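Local atomic coordinates of hemoglobin component VII (Tokunagayusurika akamusi, PDB entry 1X46), a protein that binds heme and probably serves as an oxygen carrier in the midge larva. Residues D28-F33 / A59-H64; S17-I22 / K133-A138; N32-Y37 / A42-F47. One frame throughout, in Å; residues are numbered along the deposited sequence.

Contact 1 of 3, residues D28-F33 / A59-H64; sequences DILYNF and APFALH. With HEM (protoporphyrin IX containing Fe), chain B.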
# COMPACT_ATOMS: atom_id res chain seq x y z
N ASP A 28 -3.85 9.51 -8.06
CA ASP A 28 -3.66 10.45 -6.95
C ASP A 28 -2.91 9.78 -5.81
O ASP A 28 -2.09 10.44 -5.14
CB ASP A 28 -4.98 11.02 -6.44
CG ASP A 28 -5.64 11.97 -7.44
OD1 ASP A 28 -4.96 12.53 -8.32
OD2 ASP A 28 -6.87 12.21 -7.39
N ILE A 29 -3.15 8.48 -5.58
CA ILE A 29 -2.41 7.79 -4.51
C ILE A 29 -0.92 7.76 -4.86
O ILE A 29 -0.06 8.05 -4.01
CB ILE A 29 -2.94 6.33 -4.35
CG1 ILE A 29 -4.34 6.35 -3.70
CG2 ILE A 29 -1.95 5.48 -3.51
CD1 ILE A 29 -5.07 5.02 -3.86
N LEU A 30 -0.59 7.42 -6.11
CA LEU A 30 0.82 7.38 -6.50
C LEU A 30 1.46 8.75 -6.48
O LEU A 30 2.62 8.91 -6.03
CB LEU A 30 1.02 6.70 -7.88
CG LEU A 30 2.47 6.46 -8.32
CD1 LEU A 30 3.19 5.56 -7.29
CD2 LEU A 30 2.50 5.79 -9.73
N TYR A 31 0.74 9.74 -7.02
CA TYR A 31 1.25 11.10 -6.95
C TYR A 31 1.53 11.52 -5.50
O TYR A 31 2.60 12.08 -5.23
CB TYR A 31 0.26 12.06 -7.61
CG TYR A 31 0.64 13.50 -7.47
CD1 TYR A 31 1.42 14.13 -8.42
CD2 TYR A 31 0.20 14.24 -6.36
CE1 TYR A 31 1.76 15.47 -8.29
CE2 TYR A 31 0.56 15.59 -6.23
CZ TYR A 31 1.33 16.17 -7.21
OH TYR A 31 1.70 17.50 -7.12
N ASN A 32 0.61 11.19 -4.58
CA ASN A 32 0.81 11.56 -3.18
C ASN A 32 2.05 10.90 -2.59
O ASN A 32 2.82 11.51 -1.85
CB ASN A 32 -0.41 11.22 -2.37
CG ASN A 32 -0.28 11.64 -0.94
OD1 ASN A 32 -0.19 12.84 -0.64
ND2 ASN A 32 -0.28 10.67 -0.05
N PHE A 33 2.26 9.65 -2.94
CA PHE A 33 3.43 8.92 -2.47
C PHE A 33 4.70 9.57 -2.97
O PHE A 33 5.59 9.87 -2.15
CB PHE A 33 3.32 7.43 -2.91
CG PHE A 33 4.55 6.61 -2.58
CD1 PHE A 33 5.12 6.65 -1.32
CD2 PHE A 33 5.14 5.79 -3.57
CE1 PHE A 33 6.26 5.88 -1.01
CE2 PHE A 33 6.28 5.03 -3.28
CZ PHE A 33 6.83 5.06 -1.98
N ALA A 59 0.18 8.02 -19.46
CA ALA A 59 -0.11 6.60 -19.39
C ALA A 59 0.91 5.78 -18.60
O ALA A 59 0.49 4.93 -17.83
CB ALA A 59 -0.33 6.00 -20.82
N PRO A 60 2.22 6.01 -18.72
CA PRO A 60 3.16 5.25 -17.88
C PRO A 60 2.89 5.44 -16.38
O PRO A 60 3.06 4.52 -15.59
CB PRO A 60 4.52 5.83 -18.27
CG PRO A 60 4.30 6.32 -19.69
CD PRO A 60 2.95 6.90 -19.67
N PHE A 61 2.52 6.65 -15.98
CA PHE A 61 2.20 6.90 -14.58
C PHE A 61 0.94 6.17 -14.12
O PHE A 61 0.95 5.50 -13.08
CB PHE A 61 2.06 8.42 -14.33
CG PHE A 61 2.13 8.81 -12.87
CD1 PHE A 61 3.34 8.83 -12.19
CD2 PHE A 61 0.97 9.17 -12.20
CE1 PHE A 61 3.38 9.23 -10.85
CE2 PHE A 61 1.01 9.57 -10.84
CZ PHE A 61 2.24 9.57 -10.18
N ALA A 62 -0.15 6.27 -14.89
CA ALA A 62 -1.37 5.55 -14.57
C ALA A 62 -1.10 4.04 -14.61
O ALA A 62 -1.66 3.29 -13.83
CB ALA A 62 -2.46 5.89 -15.58
N LEU A 63 -0.23 3.60 -15.54
CA LEU A 63 0.07 2.18 -15.62
C LEU A 63 0.65 1.66 -14.29
O LEU A 63 0.16 0.68 -13.72
CB LEU A 63 1.01 1.89 -16.79
CG LEU A 63 1.50 0.43 -16.87
CD1 LEU A 63 0.37 -0.62 -16.93
CD2 LEU A 63 2.44 0.35 -18.09
N HIS A 64 1.67 2.35 -13.76
CA HIS A 64 2.27 1.87 -12.52
C HIS A 64 1.27 2.00 -11.33
O HIS A 64 1.19 1.11 -10.47
CB HIS A 64 3.58 2.56 -12.17
CG HIS A 64 4.23 1.89 -11.02
ND1 HIS A 64 4.74 0.61 -11.15
CD2 HIS A 64 4.24 2.18 -9.70
CE1 HIS A 64 5.13 0.19 -9.96
NE2 HIS A 64 4.81 1.10 -9.06
CHA HEM B . 7.32 -2.32 -9.07
CHB HEM B . 3.59 -3.21 -6.11
CHC HEM B . 5.67 -0.46 -2.70
CHD HEM B . 9.39 0.46 -5.65
C1A HEM B . 6.11 -2.73 -8.59
C2A HEM B . 5.14 -3.50 -9.33
C3A HEM B . 4.13 -3.73 -8.51
C4A HEM B . 4.42 -3.19 -7.21
CMA HEM B . 2.85 -4.52 -8.85
CAA HEM B . 5.24 -3.86 -10.85
CBA HEM B . 6.18 -5.03 -11.21
CGA HEM B . 5.65 -6.33 -10.65
O1A HEM B . 6.36 -6.98 -9.87
O2A HEM B . 4.49 -6.71 -10.97
C1B HEM B . 3.79 -2.51 -4.95
C2B HEM B . 2.91 -2.44 -3.81
C3B HEM B . 3.49 -1.68 -2.86
C4B HEM B . 4.77 -1.26 -3.39
CMB HEM B . 1.52 -3.14 -3.76
CAB HEM B . 3.02 -1.24 -1.45
CBB HEM B . 1.92 -1.69 -0.84
C1C HEM B . 6.85 0.04 -3.18
C2C HEM B . 7.78 0.92 -2.49
C3C HEM B . 8.79 1.20 -3.31
C4C HEM B . 8.56 0.47 -4.55
CMC HEM B . 7.60 1.42 -1.03
CAC HEM B . 10.03 2.08 -3.02
C1D HEM B . 9.18 -0.25 -6.80
C2D HEM B . 10.09 -0.23 -7.92
C3D HEM B . 9.46 -1.10 -8.97
C4D HEM B . 8.20 -1.51 -8.39
CMD HEM B . 11.44 0.51 -7.99
CAD HEM B . 10.04 -1.41 -10.37
CBD HEM B . 9.73 -0.28 -11.34
CGD HEM B . 10.42 -0.53 -12.67
O1D HEM B . 10.76 -1.70 -12.98
O2D HEM B . 10.64 0.45 -13.42
NA HEM B . 5.65 -2.57 -7.30
NB HEM B . 4.93 -1.75 -4.67
NC HEM B . 7.36 -0.23 -4.44
ND HEM B . 8.07 -1.04 -7.09
FE HEM B . 6.50 -1.40 -5.87
O HOH W 1 5.59 0.35 -6.54
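L30 and F61 meet where helices 28-33 and 59-64 pass each other almost at right angles, 96° between axes that approach to 9.8 Å. This belongs to the packing of the B and E helices in the globin fold, and it shows how one aliphatic residue can join a helix interface to a ligand site. L30 lays its methyl CD2 over one face of the F61 ring in a CH-pi contact, with CD2 3.9 Å from the ring centroid and 17° off the normal. The leucine gets there by swinging CG to the far side from its backbone N (chi1 -173°), which also brings L30 CG to 3.6 Å from F61 CZ. The edge of the same ring is turned to the backbone of helix 28-33, F61 CZ lying 3.5 Å from Y31 N. The Y31 side chain leads away, its OH hydrogen-bonded to E53, while V27, F34, L52 and L55 also touch F61. If F61 gave way to an alanine, L30 CD2 would probably lose the face on which it rests and the two helices the apolar wedge between them.

The same L30 CD2 also reaches the distal histidine, at 4.0 Å from H64 CD2 and near the plane of that ring. One methyl of L30 thus touches both F61 and H64. H64 sets another edge atom, CE1, 3.4 Å from heme C1A, and H64 NE2 lies 2.7 Å from a water whose oxygen binds the heme iron at 2.1 Å.

Contact 2 of 3, residues S17-I22 / K133-A138; sequences SSWAQI and KAWDSA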
# COMPACT_ATOMS: atom_id res chain seq x y z
N SER A 17 -13.76 -0.83 3.76
CA SER A 17 -14.66 0.27 3.42
C SER A 17 -13.95 1.59 3.14
O SER A 17 -14.33 2.31 2.22
CB SER A 17 -15.76 0.46 4.47
OG SER A 17 -15.24 0.64 5.76
N SER A 18 -12.90 1.89 3.91
CA SER A 18 -12.14 3.10 3.65
C SER A 18 -11.30 2.98 2.36
O SER A 18 -11.17 3.93 1.60
CB SER A 18 -11.29 3.50 4.88
OG SER A 18 -10.35 2.50 5.22
N TRP A 19 -10.79 1.78 2.11
CA TRP A 19 -10.13 1.50 0.84
C TRP A 19 -11.05 1.74 -0.36
O TRP A 19 -10.64 2.30 -1.37
CB TRP A 19 -9.57 0.08 0.83
CG TRP A 19 -8.93 -0.28 -0.48
CD1 TRP A 19 -9.34 -1.27 -1.35
CD2 TRP A 19 -7.76 0.32 -1.06
NE1 TRP A 19 -8.49 -1.31 -2.43
CE2 TRP A 19 -7.51 -0.35 -2.28
CE3 TRP A 19 -6.89 1.34 -0.67
CZ2 TRP A 19 -6.44 -0.00 -3.13
CZ3 TRP A 19 -5.82 1.68 -1.51
CH2 TRP A 19 -5.61 1.02 -2.72
N ALA A 20 -12.28 1.26 -0.23
CA ALA A 20 -13.26 1.43 -1.31
C ALA A 20 -13.50 2.91 -1.65
O ALA A 20 -13.91 3.24 -2.78
CB ALA A 20 -14.58 0.73 -0.94
N GLN A 21 -13.22 3.80 -0.70
CA GLN A 21 -13.39 5.24 -0.91
C GLN A 21 -12.25 5.86 -1.73
O GLN A 21 -12.40 6.96 -2.27
CB GLN A 21 -13.49 5.96 0.44
CG GLN A 21 -14.76 5.69 1.23
CD GLN A 21 -15.00 6.74 2.30
OE1 GLN A 21 -15.18 7.93 1.97
NE2 GLN A 21 -14.98 6.33 3.56
N ILE A 22 -11.10 5.17 -1.82
CA ILE A 22 -9.94 5.72 -2.52
C ILE A 22 -9.40 4.83 -3.63
O ILE A 22 -8.51 5.25 -4.37
CB ILE A 22 -8.81 6.08 -1.51
CG1 ILE A 22 -8.23 4.82 -0.85
CG2 ILE A 22 -9.34 7.08 -0.46
CD1 ILE A 22 -6.87 5.10 -0.22
N LYS A 133 -6.10 2.95 13.51
CA LYS A 133 -5.76 1.74 14.24
C LYS A 133 -5.96 0.50 13.39
O LYS A 133 -5.10 -0.39 13.40
CB LYS A 133 -6.59 1.65 15.52
CG LYS A 133 -6.11 0.58 16.47
CD LYS A 133 -6.83 0.77 17.78
CE LYS A 133 -8.09 -0.06 17.79
NZ LYS A 133 -7.72 -1.50 17.98
N ALA A 134 -7.06 0.45 12.63
CA ALA A 134 -7.34 -0.70 11.77
C ALA A 134 -6.27 -0.87 10.69
O ALA A 134 -5.73 -1.98 10.50
CB ALA A 134 -8.71 -0.60 11.15
N TRP A 135 -5.94 0.22 9.98
CA TRP A 135 -4.87 0.15 8.99
C TRP A 135 -3.49 -0.18 9.59
O TRP A 135 -2.71 -0.90 8.96
CB TRP A 135 -4.78 1.44 8.19
CG TRP A 135 -5.83 1.57 7.15
CD1 TRP A 135 -7.04 2.18 7.27
CD2 TRP A 135 -5.74 1.11 5.80
NE1 TRP A 135 -7.73 2.12 6.08
CE2 TRP A 135 -6.96 1.47 5.15
CE3 TRP A 135 -4.76 0.45 5.05
CZ2 TRP A 135 -7.22 1.17 3.80
CZ3 TRP A 135 -5.02 0.14 3.70
CH2 TRP A 135 -6.24 0.51 3.09
N ASP A 136 -3.22 0.32 10.80
CA ASP A 136 -1.96 0.03 11.48
C ASP A 136 -1.84 -1.48 11.67
O ASP A 136 -0.77 -2.04 11.46
CB ASP A 136 -1.92 0.76 12.84
CG ASP A 136 -1.44 2.21 12.73
OD1 ASP A 136 -1.05 2.64 11.64
OD2 ASP A 136 -1.39 2.98 13.70
N SER A 137 -2.95 -2.11 12.06
CA SER A 137 -2.97 -3.56 12.32
C SER A 137 -2.76 -4.34 11.03
O SER A 137 -2.05 -5.36 11.03
CB SER A 137 -4.27 -3.99 13.00
OG SER A 137 -4.35 -3.40 14.29
N ALA A 138 -3.37 -3.87 9.94
CA ALA A 138 -3.20 -4.49 8.64
C ALA A 138 -1.75 -4.38 8.15
O ALA A 138 -1.15 -5.35 7.71
CB ALA A 138 -4.15 -3.84 7.64
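S18 and W135 join the first helix of the globin fold to the last, the A and H helices of the usual nomenclature, far apart in sequence. The nearest CA atoms, those of S18 and W135, are 9.5 Å apart, a separation that the indole of W135 bridges. The contact is a compact example of how a buried tryptophan can pack as an apolar residue and still have its one polar atom satisfied.

The polar part is a single hydrogen bond. W135 NE1 donates to S18 OG over 2.8 Å, with an N-H...O angle of 156° and the oxygen only 10° out of the indole plane, so the hydroxyl meets the edge of the ring where the N-H points. S18 holds OG in the crowded position between its backbone N and carbonyl carbon, where the hydroxyl also hydrogen-bonds the carbonyl oxygen of L14 one turn earlier. OG is therefore gripped both by its own helix and by W135, which should fix the serine rotamer and, through it, the rotation of the indole.

The apolar part belongs to the six-membered ring of W135 and to W19. The two tryptophan side chains cross at about a right angle. W19 carries its own indole off toward helix 59-78, where NE1 hydrogen-bonds N73, and V69, I72 and I76 pack against it. W135 is further packed by V15, I76, L116 and L120, so helices 59-78 and 106-123 also border it. At the junction W19 CB lies 3.9 Å from W135 CZ2, and W19 CE3 3.9 Å from W135 CH2.

Contact 3 of 3, residues N32-Y37 / A42-F47; sequences NFFKSY and AKFSAF. With HEM (protoporphyrin IX containing Fe), chain B.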
# COMPACT_ATOMS: atom_id res chain seq x y z
N ASN A 32 0.61 11.19 -4.58
CA ASN A 32 0.81 11.56 -3.18
C ASN A 32 2.05 10.90 -2.59
O ASN A 32 2.82 11.51 -1.85
CB ASN A 32 -0.41 11.22 -2.37
CG ASN A 32 -0.28 11.64 -0.94
OD1 ASN A 32 -0.19 12.84 -0.64
ND2 ASN A 32 -0.28 10.67 -0.05
N PHE A 33 2.26 9.65 -2.94
CA PHE A 33 3.43 8.92 -2.47
C PHE A 33 4.70 9.57 -2.97
O PHE A 33 5.59 9.87 -2.15
CB PHE A 33 3.32 7.43 -2.91
CG PHE A 33 4.55 6.61 -2.58
CD1 PHE A 33 5.12 6.65 -1.32
CD2 PHE A 33 5.14 5.79 -3.57
CE1 PHE A 33 6.26 5.88 -1.01
CE2 PHE A 33 6.28 5.03 -3.28
CZ PHE A 33 6.83 5.06 -1.98
N PHE A 34 4.82 9.84 -4.28
CA PHE A 34 6.04 10.43 -4.79
C PHE A 34 6.23 11.88 -4.33
O PHE A 34 7.37 12.30 -4.14
CB PHE A 34 6.02 10.37 -6.33
CG PHE A 34 6.25 8.99 -6.92
CD1 PHE A 34 6.78 7.94 -6.15
CD2 PHE A 34 5.97 8.76 -8.25
CE1 PHE A 34 7.00 6.69 -6.72
CE2 PHE A 34 6.19 7.53 -8.85
CZ PHE A 34 6.70 6.49 -8.10
N LYS A 35 5.14 12.63 -4.17
CA LYS A 35 5.23 14.01 -3.65
C LYS A 35 5.80 13.98 -2.23
O LYS A 35 6.68 14.80 -1.90
CB LYS A 35 3.87 14.73 -3.72
CG LYS A 35 3.93 16.22 -3.40
CD LYS A 35 4.40 17.04 -4.61
CE LYS A 35 4.25 18.53 -4.33
NZ LYS A 35 5.55 19.19 -3.97
N SER A 36 5.34 13.03 -1.41
CA SER A 36 5.77 12.93 -0.04
C SER A 36 7.17 12.33 0.08
O SER A 36 7.92 12.62 1.04
CB SER A 36 4.82 12.06 0.74
OG SER A 36 3.55 12.68 0.82
N TYR A 37 7.54 11.46 -0.87
CA TYR A 37 8.82 10.75 -0.89
C TYR A 37 9.48 10.80 -2.26
O TYR A 37 9.57 9.79 -2.97
CB TYR A 37 8.65 9.29 -0.40
CG TYR A 37 8.19 9.31 1.03
CD1 TYR A 37 9.11 9.53 2.07
CD2 TYR A 37 6.84 9.23 1.34
CE1 TYR A 37 8.66 9.64 3.40
CE2 TYR A 37 6.40 9.32 2.65
CZ TYR A 37 7.33 9.51 3.68
OH TYR A 37 6.88 9.61 4.98
N ALA A 42 12.90 8.22 -7.44
CA ALA A 42 14.20 8.04 -8.05
C ALA A 42 14.59 6.58 -8.28
O ALA A 42 15.55 6.30 -8.98
CB ALA A 42 15.29 8.72 -7.18
N LYS A 43 13.84 5.65 -7.69
CA LYS A 43 14.11 4.21 -7.89
C LYS A 43 13.46 3.64 -9.15
O LYS A 43 13.81 2.53 -9.61
CB LYS A 43 13.66 3.42 -6.67
CG LYS A 43 14.28 3.90 -5.38
CD LYS A 43 14.11 2.88 -4.28
CE LYS A 43 14.71 3.39 -2.99
NZ LYS A 43 16.16 3.07 -2.97
N PHE A 44 12.49 4.37 -9.70
CA PHE A 44 11.68 3.84 -10.81
C PHE A 44 12.26 4.13 -12.18
O PHE A 44 12.53 5.27 -12.50
CB PHE A 44 10.26 4.38 -10.75
CG PHE A 44 9.46 3.86 -9.60
CD1 PHE A 44 8.46 2.89 -9.79
CD2 PHE A 44 9.73 4.29 -8.30
CE1 PHE A 44 7.73 2.41 -8.72
CE2 PHE A 44 9.00 3.79 -7.24
CZ PHE A 44 8.01 2.85 -7.45
N SER A 45 12.37 3.10 -13.02
CA SER A 45 12.91 3.28 -14.36
C SER A 45 12.11 4.27 -15.20
O SER A 45 12.69 5.07 -15.95
CB SER A 45 13.02 1.95 -15.11
OG SER A 45 13.84 1.06 -14.38
N ALA A 46 10.79 4.25 -15.07
CA ALA A 46 9.95 5.13 -15.86
C ALA A 46 9.85 6.55 -15.29
O ALA A 46 9.44 7.44 -16.01
CB ALA A 46 8.52 4.55 -16.02
N PHE A 47 10.21 6.73 -14.02
CA PHE A 47 9.96 8.01 -13.34
C PHE A 47 11.18 8.76 -12.82
O PHE A 47 11.08 9.96 -12.54
CB PHE A 47 8.94 7.81 -12.20
CG PHE A 47 7.74 7.00 -12.62
CD1 PHE A 47 7.00 7.33 -13.76
CD2 PHE A 47 7.37 5.90 -11.86
CE1 PHE A 47 5.88 6.57 -14.15
CE2 PHE A 47 6.27 5.12 -12.24
CZ PHE A 47 5.55 5.45 -13.39
CHA HEM B . 7.32 -2.32 -9.07
CHB HEM B . 3.59 -3.21 -6.11
CHC HEM B . 5.67 -0.46 -2.70
CHD HEM B . 9.39 0.46 -5.65
C1A HEM B . 6.11 -2.73 -8.59
C2A HEM B . 5.14 -3.50 -9.33
C3A HEM B . 4.13 -3.73 -8.51
C4A HEM B . 4.42 -3.19 -7.21
CMA HEM B . 2.85 -4.52 -8.85
CAA HEM B . 5.24 -3.86 -10.85
CBA HEM B . 6.18 -5.03 -11.21
CGA HEM B . 5.65 -6.33 -10.65
O1A HEM B . 6.36 -6.98 -9.87
O2A HEM B . 4.49 -6.71 -10.97
C1B HEM B . 3.79 -2.51 -4.95
C2B HEM B . 2.91 -2.44 -3.81
C3B HEM B . 3.49 -1.68 -2.86
C4B HEM B . 4.77 -1.26 -3.39
CMB HEM B . 1.52 -3.14 -3.76
CAB HEM B . 3.02 -1.24 -1.45
CBB HEM B . 1.92 -1.69 -0.84
C1C HEM B . 6.85 0.04 -3.18
C2C HEM B . 7.78 0.92 -2.49
C3C HEM B . 8.79 1.20 -3.31
C4C HEM B . 8.56 0.47 -4.55
CMC HEM B . 7.60 1.42 -1.03
CAC HEM B . 10.03 2.08 -3.02
C1D HEM B . 9.18 -0.25 -6.80
C2D HEM B . 10.09 -0.23 -7.92
C3D HEM B . 9.46 -1.10 -8.97
C4D HEM B . 8.20 -1.51 -8.39
CMD HEM B . 11.44 0.51 -7.99
CAD HEM B . 10.04 -1.41 -10.37
CBD HEM B . 9.73 -0.28 -11.34
CGD HEM B . 10.42 -0.53 -12.67
O1D HEM B . 10.76 -1.70 -12.98
O2D HEM B . 10.64 0.45 -13.42
NA HEM B . 5.65 -2.57 -7.30
NB HEM B . 4.93 -1.75 -4.67
NC HEM B . 7.36 -0.23 -4.44
ND HEM B . 8.07 -1.04 -7.09
FE HEM B . 6.50 -1.40 -5.87
O HOH W 1 5.59 0.35 -6.54
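F34, close to the end of helix 26-36, faces the irregular loop 42-47, where the nearest CA atoms, those of F34 and A42, are 9.1 Å apart and phenylalanine side chains make the contact between them. The F34 ring drives its edge toward one face of F44, an edge-to-face pair with centroids 5.0 Å apart and planes at 67°. At the rim F34 CE1 comes to 3.6 Å from F44 CE2. On the other side of CZ, F34 CE2 is just as near F47 CD2, also at 3.6 Å, so the rim of one ring touches two others, making an aromatic cluster. A backbone bond from F47 N to F44 O, 3.1 Å, ties these two loop residues together.

With its CG anti to the carbonyl carbon (chi1 -69°), F44 lies between F34 and the porphyrin: its other face is against pyrrole D, and F44 CZ is 3.3 Å from heme CHD. Next along the loop, S45 N donates to propionate oxygen O2D of the heme over 3.2 Å, somewhat bent at 139°. A phenylalanine lying against the heme at the CD corner, here backed by F34, is a hallmark of the globin heme pocket.

Contacts 1 and 3 lie side by side, their centres about 9 Å apart. Both start from helix 26-36, share N32 and F33 and border the same heme and its iron-bound water, with H64 NE2 3.2 Å from F44 CE1. Together they line the distal side of the pocket. Contact 2 stands across the chain's centre from contact 3, their centres about 23 Å apart; its centre is about 20 Å from that of contact 1, yet it touches contact 1 where I29 CD1 meets I22 O at 3.5 Å. Along the chain contact 2 brackets the other two: it joins the first and last helices of the globin fold, 9-20 and 129-146, while they border the heme.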